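Local coordinates for protein agrin (Gallus gallus, PDB 1PZ9) that contributes, as a laminin G-like domain of the proteoglycan agrin, probably to the clustering of acetylcholine receptors at the neuromuscular junction, at residues 13-18 against 183-188. Residues are numbered along the deposited sequence; the frame is centred on the assembly and turned at random.
Sequences EAIAFD and LHLVED
Strand 15-18 and the short helix 185-188 face each other with Ile15 opposite Leu185, their CA atoms 7.5 Å apart, and no hydrogen bond joins the two segments. The contact lies at one margin of the laminin G-like beta sandwich, where an N-terminal strand, paired antiparallel with strand 172-178, meets the helical turn that follows strand 181-182. Four side chains make it, mostly through aliphatic groups. Ile15 and Leu185 run past each other in opposite directions, and the CG1 of Ile15 comes against the CB of Leu185 at 3.7 Å. With chi1 at -42°, CG1 stands beside the backbone N and opposite the carbonyl carbon, against Leu185; chi2 (-66°) then turns CD1 toward Val186. There the two side chains cross at about a right angle, Ile15 CD1 resting 4.0 Å from Val186 CG2. Ile15 and Leu185 also join the contact to the rest of the sandwich: Ile15 touches Met23, Leu185 packs on Val176 and Leu149, and Tyr25 OH is hydrogen-bonded to the carbonyl oxygen of Leu185. Two bonds between His184, at the N-cap position, and Asp188 span the helical turn. Asp188 N is 2.9 Å from His184 O. His184 N in turn donates to Asp188 OD1, 2.9 Å away, from above the carboxylate plane (40° out of it). Glu13, exposed to solvent, crosses Val186 at about a right angle with its extended chain, and its OE1 stops 3.9 Å from Val186 CG2, a polar atom against a methyl group.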
ATOM      1  N   GLU A  13     -13.339   8.244   9.866  1.00 40.58           N
ATOM      2  CA  GLU A  13     -12.305   9.235  10.116  1.00 39.22           C
ATOM      3  C   GLU A  13     -11.261   9.171   9.030  1.00 37.82           C
ATOM      4  O   GLU A  13     -10.334   8.397   9.120  1.00 37.87           O
ATOM      5  CB  GLU A  13     -11.644   8.965  11.470  1.00 39.37           C
ATOM      6  CG  GLU A  13     -10.542   9.940  11.828  1.00 39.55           C
ATOM      7  CD  GLU A  13     -10.016   9.716  13.216  1.00 40.31           C
ATOM      8  OE1 GLU A  13      -9.101  10.463  13.643  1.00 40.25           O
ATOM      9  OE2 GLU A  13     -10.534   8.790  13.871  1.00 41.65           O
ATOM     10  N   ALA A  14     -11.419   9.968   7.987  1.00 36.39           N
ATOM     11  CA  ALA A  14     -10.467   9.958   6.889  1.00 34.89           C
ATOM     12  C   ALA A  14      -9.374  10.938   7.161  1.00 33.43           C
ATOM     13  O   ALA A  14      -9.659  12.056   7.542  1.00 33.14           O
ATOM     14  CB  ALA A  14     -11.155  10.311   5.601  1.00 34.78           C
ATOM     15  N   ILE A  15      -8.130  10.518   6.946  1.00 32.02           N
ATOM     16  CA  ILE A  15      -6.993  11.405   7.113  1.00 31.30           C
ATOM     17  C   ILE A  15      -6.533  11.893   5.725  1.00 30.52           C
ATOM     18  O   ILE A  15      -6.702  11.212   4.709  1.00 30.63           O
ATOM     19  CB  ILE A  15      -5.852  10.704   7.837  1.00 31.44           C
ATOM     20  CG1 ILE A  15      -6.364   9.846   9.017  1.00 32.42           C
ATOM     21  CG2 ILE A  15      -4.867  11.725   8.337  1.00 32.27           C
ATOM     22  CD1 ILE A  15      -6.972  10.604  10.161  1.00 32.66           C
ATOM     23  N   ALA A  16      -5.981  13.094   5.666  1.00 29.12           N
ATOM     24  CA  ALA A  16      -5.533  13.633   4.393  1.00 27.83           C
ATOM     25  C   ALA A  16      -4.014  13.585   4.231  1.00 26.62           C
ATOM     26  O   ALA A  16      -3.270  13.575   5.215  1.00 26.57           O
ATOM     27  CB  ALA A  16      -6.029  15.047   4.238  1.00 27.99           C
ATOM     28  N   PHE A  17      -3.567  13.584   2.979  1.00 24.93           N
ATOM     29  CA  PHE A  17      -2.161  13.478   2.667  1.00 23.96           C
ATOM     30  C   PHE A  17      -1.776  14.589   1.727  1.00 23.91           C
ATOM     31  O   PHE A  17      -2.307  14.652   0.632  1.00 24.01           O
ATOM     32  CB  PHE A  17      -1.883  12.114   2.040  1.00 23.59           C
ATOM     33  CG  PHE A  17      -2.004  10.998   3.011  1.00 21.66           C
ATOM     34  CD1 PHE A  17      -1.027  10.797   3.957  1.00 19.57           C
ATOM     35  CD2 PHE A  17      -3.123  10.186   3.013  1.00 21.51           C
ATOM     36  CE1 PHE A  17      -1.137   9.778   4.883  1.00 21.62           C
ATOM     37  CE2 PHE A  17      -3.249   9.165   3.937  1.00 22.92           C
ATOM     38  CZ  PHE A  17      -2.256   8.959   4.888  1.00 22.34           C
ATOM     39  N   ASP A  18      -0.855  15.457   2.157  1.00 23.90           N
ATOM     40  CA  ASP A  18      -0.453  16.641   1.388  1.00 24.12           C
ATOM     41  C   ASP A  18       0.759  16.505   0.459  1.00 24.12           C
ATOM     42  O   ASP A  18       1.029  17.406  -0.310  1.00 23.70           O
ATOM     43  CB  ASP A  18      -0.213  17.809   2.334  1.00 24.33           C
ATOM     44  CG  ASP A  18       1.055  17.662   3.141  1.00 25.39           C
ATOM     45  OD1 ASP A  18       1.299  18.504   4.035  1.00 27.01           O
ATOM     46  OD2 ASP A  18       1.874  16.745   2.960  1.00 27.83           O
ATOM     47  N   LEU A 183      -6.662  -0.798  10.616  1.00 18.09           N
ATOM     48  CA  LEU A 183      -5.591   0.122  10.952  1.00 17.39           C
ATOM     49  C   LEU A 183      -6.089   1.471  11.455  1.00 17.06           C
ATOM     50  O   LEU A 183      -6.713   2.235  10.731  1.00 17.04           O
ATOM     51  CB  LEU A 183      -4.758   0.365   9.693  1.00 17.39           C
ATOM     52  CG  LEU A 183      -3.373   0.879   9.963  1.00 16.48           C
ATOM     53  CD1 LEU A 183      -2.666  -0.222  10.622  1.00 16.59           C
ATOM     54  CD2 LEU A 183      -2.667   1.269   8.707  1.00 17.52           C
ATOM     55  N   HIS A 184      -5.761   1.799  12.685  1.00 17.11           N
ATOM     56  CA  HIS A 184      -6.125   3.088  13.219  1.00 16.97           C
ATOM     57  C   HIS A 184      -5.035   4.043  12.790  1.00 16.74           C
ATOM     58  O   HIS A 184      -3.992   4.109  13.407  1.00 17.06           O
ATOM     59  CB  HIS A 184      -6.213   3.004  14.722  1.00 16.82           C
ATOM     60  CG  HIS A 184      -7.097   1.898  15.202  1.00 18.38           C
ATOM     61  ND1 HIS A 184      -6.757   1.070  16.250  1.00 21.54           N
ATOM     62  CD2 HIS A 184      -8.305   1.473  14.767  1.00 19.61           C
ATOM     63  CE1 HIS A 184      -7.725   0.190  16.441  1.00 22.92           C
ATOM     64  NE2 HIS A 184      -8.677   0.414  15.553  1.00 18.91           N
ATOM     65  N   LEU A 185      -5.262   4.761  11.705  1.00 16.24           N
ATOM     66  CA  LEU A 185      -4.257   5.680  11.186  1.00 16.46           C
ATOM     67  C   LEU A 185      -3.487   6.499  12.249  1.00 16.26           C
ATOM     68  O   LEU A 185      -2.273   6.427  12.336  1.00 16.08           O
ATOM     69  CB  LEU A 185      -4.887   6.608  10.143  1.00 16.50           C
ATOM     70  CG  LEU A 185      -5.555   5.854   8.999  1.00 16.77           C
ATOM     71  CD1 LEU A 185      -6.319   6.789   8.105  1.00 16.86           C
ATOM     72  CD2 LEU A 185      -4.521   5.086   8.212  1.00 17.59           C
ATOM     73  N   VAL A 186      -4.189   7.286  13.037  1.00 16.25           N
ATOM     74  CA  VAL A 186      -3.544   8.135  14.014  1.00 16.53           C
ATOM     75  C   VAL A 186      -2.827   7.283  15.059  1.00 17.21           C
ATOM     76  O   VAL A 186      -1.596   7.151  15.079  1.00 16.87           O
ATOM     77  CB  VAL A 186      -4.596   9.056  14.714  1.00 16.30           C
ATOM     78  CG1 VAL A 186      -4.002   9.787  15.886  1.00 16.28           C
ATOM     79  CG2 VAL A 186      -5.187  10.047  13.748  1.00 16.62           C
ATOM     80  N   GLU A 187      -3.648   6.709  15.930  1.00 18.02           N
ATOM     81  CA  GLU A 187      -3.230   5.913  17.073  1.00 17.93           C
ATOM     82  C   GLU A 187      -2.211   4.785  16.828  1.00 17.54           C
ATOM     83  O   GLU A 187      -1.474   4.434  17.713  1.00 17.61           O
ATOM     84  CB  GLU A 187      -4.495   5.370  17.685  1.00 18.21           C
ATOM     85  CG  GLU A 187      -5.450   6.463  18.135  1.00 19.39           C
ATOM     86  CD  GLU A 187      -5.109   7.003  19.506  1.00 21.63           C
ATOM     87  OE1 GLU A 187      -5.857   7.901  19.970  1.00 22.18           O
ATOM     88  OE2 GLU A 187      -4.117   6.517  20.130  1.00 23.06           O
ATOM     89  N   ASP A 188      -2.145   4.244  15.627  1.00 17.52           N
ATOM     90  CA  ASP A 188      -1.182   3.196  15.298  1.00 17.07           C
ATOM     91  C   ASP A 188       0.088   3.727  14.636  1.00 16.71           C
ATOM     92  O   ASP A 188       1.106   3.045  14.600  1.00 15.87           O
ATOM     93  CB  ASP A 188      -1.839   2.195  14.366  1.00 17.46           C
ATOM     94  CG  ASP A 188      -2.799   1.311  15.082  1.00 16.64           C
ATOM     95  OD1 ASP A 188      -3.692   0.713  14.439  1.00 17.21           O
ATOM     96  OD2 ASP A 188      -2.717   1.163  16.303  1.00 13.98           O
TER